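Local coordinates for protein acidocalcisomal pyrophosphatase (PDB 5C5V) that probably hydrolyses inorganic pyrophosphate to phosphate in a magnesium-dependent catalytic domain that follows an N-terminal EF-hand domain, at residues L21-T25 with H58-E62; V29-C33 with M48-N53; Q125-H130 with S173-I177. All blocks are in the same frame, centred on the assembly; numbering follows the deposited sequence.

Contact 1 (L21-T25 with H58-E62); sequences LGYLT and HVTFE
Tyr23 and Thr60 bring two short, weakly bonded strands, 23-24 and 59-60, to within 4.3 Å of each other, CA to CA; the touching parts, from 22 to 24 and from 58 to 61, run at 109° to each other. One bent backbone hydrogen bond ties them: Leu24 N donates to Val59 O at 3.0 Å. The same oxygen also meets the CA of Tyr23 in a CA-H...O contact, and Gly22 O receives the CA-H of Thr60 at 3.5 Å. Val59 sits at the centre of an inverse gamma turn, which bends its strand sharply just before helix 61-69.

On one side the rings of Tyr23 and His58 run side by side in the same direction and stack face to face, with centroids 4.3 Å apart and planes inclined by 24°. ND1 of His58 lies over the middle of the tyrosine ring, whereas Tyr23 CD1 meets the imidazole nearer its rim. Tyr23 gains this place by setting CG between its own N and carbonyl carbon (chi1 60°). On the opposite face of the strand pair from Tyr23, Leu24 CD1 meets Val59 CG1 at 3.9 Å, and Leu24 also leans on Phe13. Asp17 holds the turn at Leu21 and Gly22 through their backbone nitrogens, while Thr25 and Thr60 each cap a following helix. Two short loop strands bonded between helix-loop-helix units are consistent with a paired EF-hand domain, here in the N-terminal part of the chain.

Contact 2 (V29-C33 with M48-N53); sequences VEEVC and MKAEIN
Cys33 is the bump of this interface, its sulfur pushed into a hollow on helix 43-53 bounded by Met48, Lys49 and Ile52. SG lies 3.7 Å from Lys49 CA and equally near Ile52 CD1, so it reaches right down to the opposing backbone, while Met48 CG closes another side of the hollow. The methionine chain, bent only at chi3, then brings its CE methyl to Cys33 O at 3.6 Å. One turn earlier on the same helix as Cys33, Val29 provides a second projection: its CG1, turned away from the backbone N (chi1 155°), slides past Ile52 CG2 at 3.9 Å and also touches Asn53 OD1 at 3.7 Å. Ile52 thus serves both bumps, one with each branch.

The short helical segments run roughly antiparallel, 147° between their directions, with axes 10.0 Å apart; in the paired EF-hand layout they belong to the helix leaving the first loop and the helix entering the second. Trp67, on helix 61-69, packs against Met48 and Ile52 from beyond the interface.

Along the outer rim Lys49 lays its methylenes beside Cys33, with CE 3.9 Å from Cys33 CB. A bend at chi3 (-89°) carries the chain across to Glu30, where CE passes over the helix surface 3.7 Å from Glu30 CA. NZ there forms a salt bridge with Glu30 OE2, modelled so short that its exact length is doubtful.

Contact 3 (Q125-H130 with S173-I177); sequences QVSPWH and SFNPI
Gln125 lays its extended side chain over one face of the Phe174 ring: the amide is stacked at 19° to the ring, and CG makes a CH-pi contact 4.0 Å from the centroid. A second flat group, the amide of Asn175, stands steeply (74°) against the Trp129 indole, with its CG in the indole plane at the edge and ND2 3.8 Å from CE3. The imidazole of His130 places CE1 over a face of that indole.

Asn175 OD1 accepts from Ser127 OG at 2.6 Å, in the carbonyl plane and on a lone pair, while Asn175 ND2 is hydrogen-bonded to Ala169 O. Ser127 OG, anti to its own N at chi1 167°, in turn accepts from His130 N at 3.1 Å and, weakly, from Trp129 N. Phe174 O receives the Ser127 CA-H at 3.3 Å, and Pro128 CD lies against that oxygen. Trp129 NE1 is bound by Thr204 O, and His130 NE2 by Gly340 O.

The serine is therefore a helix N-cap whose proton is spent on a loop asparagine, joining the turn between strand 123-126 and the short helix 128-131 to the loop before strand 177-182. Trp129 lies about 7 Å, side chain to side chain, from Asp221, a magnesium ligand, so the contact lies near the metal site.

How the contacts relate
From the N terminus, the chain passes helix 3-14 and enters strand 23-24, where contact 1 opens; it closes at 58-62, on strand 59-60 and the first residues of helix 61-69. Contact 2 is nested within that loop, pairing helices 26-36 and 43-53, which connect the two strands. The two pack on one another, Leu24 CB meeting Val29 CG2 at 3.9 Å, so strand pair and helix pair share one small EF-hand core. Contact 3 comes later and in series: residues 125-130 close on 173-177 near the pyrophosphatase site, about 27 Å from contact 1 and 35 Å from contact 2 between nearest atoms. There an outermost strand of the three-stranded sheet, 123-126, is tied to the loop preceding strand 177-182.

Contact 1 (L21-T25 with H58-E62)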
ATOM      1  N   LEU A  21       2.211 -35.975  21.153  1.00 70.17           N
ATOM      2  CA  LEU A  21       3.175 -36.986  21.556  1.00 70.50           C
ATOM      3  C   LEU A  21       3.226 -38.141  20.554  1.00 70.53           C
ATOM      4  O   LEU A  21       4.225 -38.859  20.472  1.00 70.75           O
ATOM      5  CB  LEU A  21       2.833 -37.551  22.934  1.00 71.06           C
ATOM      6  CG  LEU A  21       2.826 -36.542  24.076  1.00 71.48           C
ATOM      7  CD1 LEU A  21       2.462 -37.230  25.395  1.00 71.78           C
ATOM      8  CD2 LEU A  21       4.153 -35.783  24.161  1.00 71.27           C
ATOM      9  N   GLY A  22       2.115 -38.357  19.849  1.00 72.38           N
ATOM     10  CA  GLY A  22       1.993 -39.458  18.914  1.00 72.42           C
ATOM     11  C   GLY A  22       1.317 -40.684  19.520  1.00 72.98           C
ATOM     12  O   GLY A  22       1.060 -41.666  18.819  1.00 73.35           O
ATOM     13  N   TYR A  23       1.013 -40.638  20.814  1.00 73.91           N
ATOM     14  CA  TYR A  23       0.381 -41.779  21.478  1.00 74.80           C
ATOM     15  C   TYR A  23      -0.475 -41.348  22.670  1.00 75.03           C
ATOM     16  O   TYR A  23      -0.437 -40.192  23.091  1.00 74.87           O
ATOM     17  CB  TYR A  23       1.451 -42.783  21.932  1.00 75.01           C
ATOM     18  CG  TYR A  23       2.450 -42.188  22.896  1.00 75.12           C
ATOM     19  CD1 TYR A  23       2.322 -42.363  24.263  1.00 75.62           C
ATOM     20  CD2 TYR A  23       3.526 -41.441  22.426  1.00 74.70           C
ATOM     21  CE1 TYR A  23       3.244 -41.805  25.139  1.00 75.70           C
ATOM     22  CE2 TYR A  23       4.439 -40.875  23.290  1.00 74.75           C
ATOM     23  CZ  TYR A  23       4.295 -41.057  24.638  1.00 75.40           C
ATOM     24  OH  TYR A  23       5.219 -40.490  25.487  1.00 75.76           O
ATOM     25  N   LEU A  24      -1.255 -42.280  23.209  1.00 74.02           N
ATOM     26  CA  LEU A  24      -2.081 -41.989  24.369  1.00 74.46           C
ATOM     27  C   LEU A  24      -1.367 -42.425  25.631  1.00 74.90           C
ATOM     28  O   LEU A  24      -1.049 -43.606  25.778  1.00 75.23           O
ATOM     29  CB  LEU A  24      -3.430 -42.701  24.282  1.00 74.83           C
ATOM     30  CG  LEU A  24      -4.437 -42.202  23.237  1.00 74.67           C
ATOM     31  CD1 LEU A  24      -5.694 -43.069  23.260  1.00 74.75           C
ATOM     32  CD2 LEU A  24      -4.745 -40.699  23.335  1.00 74.20           C
ATOM     33  N   THR A  25      -1.141 -41.496  26.554  1.00 76.45           N
ATOM     34  CA  THR A  25      -0.616 -41.856  27.869  1.00 76.97           C
ATOM     35  C   THR A  25      -1.652 -42.707  28.611  1.00 77.80           C
ATOM     36  O   THR A  25      -2.803 -42.781  28.188  1.00 77.73           O
ATOM     37  CB  THR A  25      -0.255 -40.604  28.696  1.00 77.06           C
ATOM     38  OG1 THR A  25      -1.446 -39.863  28.985  1.00 77.47           O
ATOM     39  CG2 THR A  25       0.679 -39.682  27.907  1.00 76.41           C
ATOM     40  N   HIS A  58       2.694 -48.515  22.749  1.00 81.07           N
ATOM     41  CA  HIS A  58       2.035 -47.219  22.764  1.00 80.61           C
ATOM     42  C   HIS A  58       0.796 -47.207  21.888  1.00 80.45           C
ATOM     43  O   HIS A  58       0.830 -47.650  20.736  1.00 80.48           O
ATOM     44  CB  HIS A  58       2.991 -46.116  22.292  1.00 80.14           C
ATOM     45  CG  HIS A  58       4.138 -45.867  23.219  1.00 80.09           C
ATOM     46  ND1 HIS A  58       5.124 -44.943  22.948  1.00 79.82           N
ATOM     47  CD2 HIS A  58       4.448 -46.407  24.421  1.00 80.88           C
ATOM     48  CE1 HIS A  58       5.998 -44.933  23.939  1.00 80.13           C
ATOM     49  NE2 HIS A  58       5.609 -45.808  24.847  1.00 81.26           N
ATOM     50  N   VAL A  59      -0.295 -46.673  22.423  1.00 77.25           N
ATOM     51  CA  VAL A  59      -1.510 -46.526  21.638  1.00 77.09           C
ATOM     52  C   VAL A  59      -1.361 -45.367  20.664  1.00 76.46           C
ATOM     53  O   VAL A  59      -1.784 -44.247  20.946  1.00 76.20           O
ATOM     54  CB  VAL A  59      -2.733 -46.304  22.533  1.00 77.24           C
ATOM     55  CG1 VAL A  59      -3.983 -46.192  21.693  1.00 77.24           C
ATOM     56  CG2 VAL A  59      -2.864 -47.442  23.528  1.00 78.30           C
ATOM     57  N   THR A  60      -0.753 -45.641  19.515  1.00 75.87           N
ATOM     58  CA  THR A  60      -0.646 -44.648  18.453  1.00 75.42           C
ATOM     59  C   THR A  60      -2.031 -44.410  17.875  1.00 75.34           C
ATOM     60  O   THR A  60      -2.956 -45.146  18.187  1.00 76.03           O
ATOM     61  CB  THR A  60       0.312 -45.116  17.341  1.00 75.42           C
ATOM     62  OG1 THR A  60      -0.236 -46.277  16.692  1.00 75.91           O
ATOM     63  CG2 THR A  60       1.670 -45.471  17.945  1.00 75.16           C
ATOM     64  N   PHE A  61      -2.199 -43.390  17.042  1.00 72.86           N
ATOM     65  CA  PHE A  61      -3.515 -43.195  16.453  1.00 72.87           C
ATOM     66  C   PHE A  61      -3.851 -44.404  15.591  1.00 73.33           C
ATOM     67  O   PHE A  61      -4.997 -44.875  15.564  1.00 73.60           O
ATOM     68  CB  PHE A  61      -3.610 -41.928  15.608  1.00 72.09           C
ATOM     69  CG  PHE A  61      -4.854 -41.882  14.769  1.00 72.20           C
ATOM     70  CD1 PHE A  61      -6.102 -41.865  15.373  1.00 72.40           C
ATOM     71  CD2 PHE A  61      -4.785 -41.890  13.387  1.00 72.15           C
ATOM     72  CE1 PHE A  61      -7.263 -41.848  14.616  1.00 72.85           C
ATOM     73  CE2 PHE A  61      -5.944 -41.871  12.623  1.00 72.53           C
ATOM     74  CZ  PHE A  61      -7.184 -41.849  13.241  1.00 72.70           C
ATOM     75  N   GLU A  62      -2.837 -44.891  14.882  1.00 76.55           N
ATOM     76  CA  GLU A  62      -3.020 -45.976  13.928  1.00 77.25           C
ATOM     77  C   GLU A  62      -3.534 -47.235  14.622  1.00 77.88           C
ATOM     78  O   GLU A  62      -4.367 -47.942  14.077  1.00 78.46           O
ATOM     79  CB  GLU A  62      -1.712 -46.266  13.186  1.00 77.22           C
ATOM     80  CG  GLU A  62      -1.899 -46.805  11.769  1.00 77.85           C
ATOM     81  CD  GLU A  62      -2.741 -45.895  10.883  1.00 77.72           C
ATOM     82  OE1 GLU A  62      -2.507 -44.668  10.881  1.00 76.93           O
ATOM     83  OE2 GLU A  62      -3.636 -46.410  10.168  1.00 78.31           O
TER

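Contact 2 (V29-C33 with M48-N53)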
ATOM      1  N   VAL A  29      -5.679 -42.786  28.147  1.00 76.30           N
ATOM      2  CA  VAL A  29      -6.407 -43.986  27.765  1.00 76.57           C
ATOM      3  C   VAL A  29      -7.684 -44.108  28.583  1.00 77.05           C
ATOM      4  O   VAL A  29      -8.753 -44.366  28.032  1.00 77.14           O
ATOM      5  CB  VAL A  29      -5.553 -45.253  27.950  1.00 76.59           C
ATOM      6  CG1 VAL A  29      -6.448 -46.471  28.158  1.00 77.51           C
ATOM      7  CG2 VAL A  29      -4.648 -45.455  26.750  1.00 76.71           C
ATOM      8  N   GLU A  30      -7.578 -43.893  29.890  1.00 79.37           N
ATOM      9  CA  GLU A  30      -8.755 -43.911  30.739  1.00 80.15           C
ATOM     10  C   GLU A  30      -9.739 -42.806  30.343  1.00 79.89           C
ATOM     11  O   GLU A  30     -10.953 -43.017  30.354  1.00 80.20           O
ATOM     12  CB  GLU A  30      -8.366 -43.779  32.214  1.00 80.88           C
ATOM     13  CG  GLU A  30      -7.430 -44.875  32.720  1.00 81.62           C
ATOM     14  CD  GLU A  30      -7.830 -45.395  34.081  1.00 82.88           C
ATOM     15  OE1 GLU A  30      -6.956 -45.920  34.820  1.00 83.96           O
ATOM     16  OE2 GLU A  30      -9.035 -45.308  34.419  1.00 83.12           O
ATOM     17  N   GLU A  31      -9.215 -41.639  29.979  1.00 76.02           N
ATOM     18  CA  GLU A  31     -10.059 -40.496  29.642  1.00 75.96           C
ATOM     19  C   GLU A  31     -10.836 -40.649  28.337  1.00 75.25           C
ATOM     20  O   GLU A  31     -11.975 -40.208  28.242  1.00 75.38           O
ATOM     21  CB  GLU A  31      -9.222 -39.222  29.567  1.00 75.26           C
ATOM     22  CG  GLU A  31      -9.077 -38.535  30.911  1.00 75.78           C
ATOM     23  CD  GLU A  31      -7.871 -37.620  30.965  1.00 75.87           C
ATOM     24  OE1 GLU A  31      -7.699 -36.790  30.046  1.00 75.50           O
ATOM     25  OE2 GLU A  31      -7.098 -37.735  31.932  1.00 76.32           O
ATOM     26  N   VAL A  32     -10.214 -41.242  27.328  1.00 72.38           N
ATOM     27  CA  VAL A  32     -10.894 -41.425  26.061  1.00 72.47           C
ATOM     28  C   VAL A  32     -11.993 -42.498  26.237  1.00 73.28           C
ATOM     29  O   VAL A  32     -13.019 -42.450  25.559  1.00 73.20           O
ATOM     30  CB  VAL A  32      -9.909 -41.798  24.935  1.00 72.12           C
ATOM     31  CG1 VAL A  32      -9.409 -43.204  25.112  1.00 72.64           C
ATOM     32  CG2 VAL A  32     -10.575 -41.654  23.584  1.00 71.87           C
ATOM     33  N   CYS A  33     -11.780 -43.428  27.173  1.00 75.13           N
ATOM     34  CA  CYS A  33     -12.774 -44.446  27.507  1.00 75.73           C
ATOM     35  C   CYS A  33     -13.945 -43.859  28.293  1.00 76.02           C
ATOM     36  O   CYS A  33     -15.098 -44.178  28.028  1.00 76.19           O
ATOM     37  CB  CYS A  33     -12.144 -45.593  28.313  1.00 76.01           C
ATOM     38  SG  CYS A  33     -11.085 -46.680  27.342  1.00 76.07           S
ATOM     39  N   MET A  48     -14.592 -52.265  26.541  1.00 86.78           N
ATOM     40  CA  MET A  48     -13.826 -51.279  25.785  1.00 85.88           C
ATOM     41  C   MET A  48     -12.466 -50.931  26.406  1.00 85.26           C
ATOM     42  O   MET A  48     -11.440 -51.036  25.738  1.00 85.02           O
ATOM     43  CB  MET A  48     -14.665 -50.012  25.610  1.00 85.46           C
ATOM     44  CG  MET A  48     -13.896 -48.796  25.146  1.00 84.24           C
ATOM     45  SD  MET A  48     -15.039 -47.480  24.720  1.00 83.40           S
ATOM     46  CE  MET A  48     -15.913 -47.235  26.256  1.00 84.03           C
ATOM     47  N   LYS A  49     -12.449 -50.521  27.670  1.00 87.64           N
ATOM     48  CA  LYS A  49     -11.188 -50.197  28.333  1.00 87.45           C
ATOM     49  C   LYS A  49     -10.275 -51.427  28.445  1.00 87.87           C
ATOM     50  O   LYS A  49      -9.045 -51.316  28.395  1.00 87.58           O
ATOM     51  CB  LYS A  49     -11.421 -49.595  29.722  1.00 87.56           C
ATOM     52  CG  LYS A  49     -10.114 -49.095  30.365  1.00 86.84           C
ATOM     53  CD  LYS A  49     -10.329 -48.509  31.747  1.00 87.13           C
ATOM     54  CE  LYS A  49     -10.631 -47.020  31.663  1.00 86.90           C
ATOM     55  NZ  LYS A  49     -10.724 -46.408  33.023  1.00 87.21           N
ATOM     56  N   ALA A  50     -10.870 -52.594  28.634  1.00 88.32           N
ATOM     57  CA  ALA A  50     -10.072 -53.807  28.681  1.00 88.84           C
ATOM     58  C   ALA A  50      -9.421 -54.033  27.315  1.00 88.32           C
ATOM     59  O   ALA A  50      -8.257 -54.415  27.237  1.00 88.22           O
ATOM     60  CB  ALA A  50     -10.930 -55.012  29.085  1.00 89.58           C
ATOM     61  N   GLU A  51     -10.180 -53.799  26.248  1.00 87.16           N
ATOM     62  CA  GLU A  51      -9.676 -53.981  24.892  1.00 86.98           C
ATOM     63  C   GLU A  51      -8.505 -53.045  24.551  1.00 86.25           C
ATOM     64  O   GLU A  51      -7.559 -53.446  23.868  1.00 85.99           O
ATOM     65  CB  GLU A  51     -10.806 -53.787  23.871  1.00 86.93           C
ATOM     66  CG  GLU A  51     -11.739 -54.982  23.704  1.00 87.80           C
ATOM     67  CD  GLU A  51     -12.893 -54.692  22.752  1.00 88.21           C
ATOM     68  OE1 GLU A  51     -12.786 -53.711  21.989  1.00 87.75           O
ATOM     69  OE2 GLU A  51     -13.904 -55.437  22.752  1.00 88.94           O
ATOM     70  N   ILE A  52      -8.572 -51.798  25.012  1.00 85.82           N
ATOM     71  CA  ILE A  52      -7.546 -50.829  24.676  1.00 85.23           C
ATOM     72  C   ILE A  52      -6.299 -51.074  25.524  1.00 85.28           C
ATOM     73  O   ILE A  52      -5.185 -50.964  25.030  1.00 85.00           O
ATOM     74  CB  ILE A  52      -8.054 -49.372  24.838  1.00 84.65           C
ATOM     75  CG1 ILE A  52      -9.079 -49.053  23.745  1.00 84.40           C
ATOM     76  CG2 ILE A  52      -6.898 -48.382  24.736  1.00 83.77           C
ATOM     77  CD1 ILE A  52      -9.943 -47.861  24.035  1.00 84.08           C
ATOM     78  N   ASN A  53      -6.472 -51.430  26.791  1.00 88.40           N
ATOM     79  CA  ASN A  53      -5.325 -51.808  27.613  1.00 88.54           C
ATOM     80  C   ASN A  53      -4.532 -52.985  27.032  1.00 88.82           C
ATOM     81  O   ASN A  53      -3.298 -53.029  27.141  1.00 89.13           O
ATOM     82  CB  ASN A  53      -5.774 -52.193  29.026  1.00 89.58           C
ATOM     83  CG  ASN A  53      -6.263 -51.013  29.836  1.00 89.37           C
ATOM     84  OD1 ASN A  53      -5.933 -49.858  29.542  1.00 88.48           O
ATOM     85  ND2 ASN A  53      -7.040 -51.303  30.891  1.00 90.45           N
TER

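Contact 3 (Q125-H130 with S173-I177)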
ATOM      1  N   GLN A 125     -15.394 -33.929 -11.057  1.00 59.97           N
ATOM      2  CA  GLN A 125     -15.258 -32.801 -11.959  1.00 59.73           C
ATOM      3  C   GLN A 125     -16.464 -31.894 -11.768  1.00 59.00           C
ATOM      4  O   GLN A 125     -17.580 -32.377 -11.522  1.00 59.33           O
ATOM      5  CB  GLN A 125     -15.128 -33.253 -13.413  1.00 61.15           C
ATOM      6  CG  GLN A 125     -14.848 -32.116 -14.356  1.00 60.89           C
ATOM      7  CD  GLN A 125     -14.524 -32.566 -15.760  1.00 62.41           C
ATOM      8  OE1 GLN A 125     -14.457 -33.755 -16.044  1.00 63.73           O
ATOM      9  NE2 GLN A 125     -14.337 -31.609 -16.651  1.00 62.35           N
ATOM     10  N   VAL A 126     -16.221 -30.584 -11.859  1.00 58.90           N
ATOM     11  CA  VAL A 126     -17.267 -29.581 -11.716  1.00 57.97           C
ATOM     12  C   VAL A 126     -17.161 -28.542 -12.824  1.00 57.88           C
ATOM     13  O   VAL A 126     -16.191 -28.523 -13.594  1.00 58.07           O
ATOM     14  CB  VAL A 126     -17.192 -28.848 -10.361  1.00 56.74           C
ATOM     15  CG1 VAL A 126     -17.258 -29.842  -9.205  1.00 57.01           C
ATOM     16  CG2 VAL A 126     -15.921 -28.013 -10.263  1.00 55.69           C
ATOM     17  N   SER A 127     -18.153 -27.666 -12.895  1.00 55.33           N
ATOM     18  CA  SER A 127     -18.138 -26.594 -13.876  1.00 54.85           C
ATOM     19  C   SER A 127     -17.710 -25.283 -13.232  1.00 53.09           C
ATOM     20  O   SER A 127     -18.298 -24.871 -12.241  1.00 52.55           O
ATOM     21  CB  SER A 127     -19.510 -26.431 -14.519  1.00 54.92           C
ATOM     22  OG  SER A 127     -19.552 -25.205 -15.231  1.00 54.30           O
ATOM     23  N   PRO A 128     -16.683 -24.624 -13.791  1.00 54.36           N
ATOM     24  CA  PRO A 128     -16.287 -23.324 -13.236  1.00 52.67           C
ATOM     25  C   PRO A 128     -17.441 -22.332 -13.322  1.00 51.99           C
ATOM     26  O   PRO A 128     -17.591 -21.462 -12.483  1.00 51.28           O
ATOM     27  CB  PRO A 128     -15.134 -22.896 -14.144  1.00 52.80           C
ATOM     28  CG  PRO A 128     -15.401 -23.585 -15.422  1.00 54.08           C
ATOM     29  CD  PRO A 128     -15.951 -24.929 -15.029  1.00 55.13           C
ATOM     30  N   TRP A 129     -18.267 -22.487 -14.345  1.00 52.18           N
ATOM     31  CA  TRP A 129     -19.448 -21.661 -14.535  1.00 51.48           C
ATOM     32  C   TRP A 129     -20.540 -21.939 -13.490  1.00 51.90           C
ATOM     33  O   TRP A 129     -21.030 -21.025 -12.831  1.00 51.17           O
ATOM     34  CB  TRP A 129     -19.985 -21.900 -15.944  1.00 52.34           C
ATOM     35  CG  TRP A 129     -21.097 -21.008 -16.375  1.00 51.86           C
ATOM     36  CD1 TRP A 129     -21.509 -19.851 -15.780  1.00 50.78           C
ATOM     37  CD2 TRP A 129     -21.944 -21.201 -17.515  1.00 52.40           C
ATOM     38  NE1 TRP A 129     -22.559 -19.305 -16.483  1.00 50.81           N
ATOM     39  CE2 TRP A 129     -22.853 -20.121 -17.547  1.00 51.82           C
ATOM     40  CE3 TRP A 129     -22.025 -22.184 -18.506  1.00 53.49           C
ATOM     41  CZ2 TRP A 129     -23.835 -20.002 -18.531  1.00 51.88           C
ATOM     42  CZ3 TRP A 129     -22.998 -22.066 -19.477  1.00 53.95           C
ATOM     43  CH2 TRP A 129     -23.886 -20.977 -19.487  1.00 53.09           C
ATOM     44  N   HIS A 130     -20.922 -23.202 -13.323  1.00 52.10           N
ATOM     45  CA  HIS A 130     -22.078 -23.489 -12.479  1.00 52.66           C
ATOM     46  C   HIS A 130     -21.725 -23.739 -11.026  1.00 52.47           C
ATOM     47  O   HIS A 130     -22.518 -23.445 -10.151  1.00 52.58           O
ATOM     48  CB  HIS A 130     -22.855 -24.687 -13.023  1.00 53.96           C
ATOM     49  CG  HIS A 130     -23.223 -24.544 -14.466  1.00 54.15           C
ATOM     50  ND1 HIS A 130     -23.878 -23.436 -14.952  1.00 53.36           N
ATOM     51  CD2 HIS A 130     -23.015 -25.360 -15.525  1.00 55.00           C
ATOM     52  CE1 HIS A 130     -24.059 -23.574 -16.254  1.00 53.94           C
ATOM     53  NE2 HIS A 130     -23.540 -24.728 -16.626  1.00 54.98           N
ATOM     54  N   SER A 173     -19.673 -30.036 -21.761  1.00 56.75           N
ATOM     55  CA  SER A 173     -19.926 -30.567 -20.421  1.00 56.76           C
ATOM     56  C   SER A 173     -18.832 -30.176 -19.445  1.00 55.73           C
ATOM     57  O   SER A 173     -17.650 -30.339 -19.746  1.00 56.40           O
ATOM     58  CB  SER A 173     -20.034 -32.098 -20.449  1.00 58.30           C
ATOM     59  OG  SER A 173     -21.099 -32.521 -21.273  1.00 59.50           O
ATOM     60  N   PHE A 174     -19.248 -29.687 -18.277  1.00 56.47           N
ATOM     61  CA  PHE A 174     -18.355 -29.275 -17.205  1.00 55.59           C
ATOM     62  C   PHE A 174     -17.652 -27.943 -17.558  1.00 54.87           C
ATOM     63  O   PHE A 174     -16.853 -27.440 -16.776  1.00 53.70           O
ATOM     64  CB  PHE A 174     -17.333 -30.385 -16.885  1.00 56.87           C
ATOM     65  CG  PHE A 174     -17.960 -31.653 -16.316  1.00 57.82           C
ATOM     66  CD1 PHE A 174     -18.465 -31.679 -15.021  1.00 56.92           C
ATOM     67  CD2 PHE A 174     -18.045 -32.812 -17.081  1.00 59.75           C
ATOM     68  CE1 PHE A 174     -19.060 -32.854 -14.495  1.00 57.94           C
ATOM     69  CE2 PHE A 174     -18.634 -33.990 -16.573  1.00 60.26           C
ATOM     70  CZ  PHE A 174     -19.138 -34.010 -15.280  1.00 59.44           C
ATOM     71  N   ASN A 175     -17.972 -27.397 -18.736  1.00 56.11           N
ATOM     72  CA  ASN A 175     -17.580 -26.054 -19.146  1.00 55.13           C
ATOM     73  C   ASN A 175     -16.115 -25.727 -18.870  1.00 55.08           C
ATOM     74  O   ASN A 175     -15.799 -24.735 -18.222  1.00 53.59           O
ATOM     75  CB  ASN A 175     -18.477 -25.024 -18.466  1.00 53.33           C
ATOM     76  CG  ASN A 175     -19.937 -25.379 -18.573  1.00 53.75           C
ATOM     77  OD1 ASN A 175     -20.581 -25.670 -17.575  1.00 53.57           O
ATOM     78  ND2 ASN A 175     -20.463 -25.379 -19.785  1.00 54.24           N
ATOM     79  N   PRO A 176     -15.214 -26.586 -19.349  1.00 55.21           N
ATOM     80  CA  PRO A 176     -13.798 -26.298 -19.173  1.00 55.08           C
ATOM     81  C   PRO A 176     -13.410 -25.004 -19.881  1.00 54.69           C
ATOM     82  O   PRO A 176     -14.135 -24.531 -20.758  1.00 54.44           O
ATOM     83  CB  PRO A 176     -13.118 -27.504 -19.816  1.00 57.06           C
ATOM     84  CG  PRO A 176     -14.114 -28.000 -20.824  1.00 57.86           C
ATOM     85  CD  PRO A 176     -15.435 -27.802 -20.150  1.00 56.86           C
ATOM     86  N   ILE A 177     -12.281 -24.428 -19.495  1.00 55.99           N
ATOM     87  CA  ILE A 177     -11.772 -23.289 -20.238  1.00 55.53           C
ATOM     88  C   ILE A 177     -11.035 -23.767 -21.477  1.00 57.33           C
ATOM     89  O   ILE A 177     -10.251 -24.714 -21.438  1.00 58.51           O
ATOM     90  CB  ILE A 177     -10.868 -22.428 -19.383  1.00 54.02           C
ATOM     91  CG1 ILE A 177     -11.733 -21.584 -18.447  1.00 52.19           C
ATOM     92  CG2 ILE A 177     -10.027 -21.529 -20.266  1.00 54.04           C
ATOM     93  CD1 ILE A 177     -10.942 -20.856 -17.375  1.00 50.66           C
TER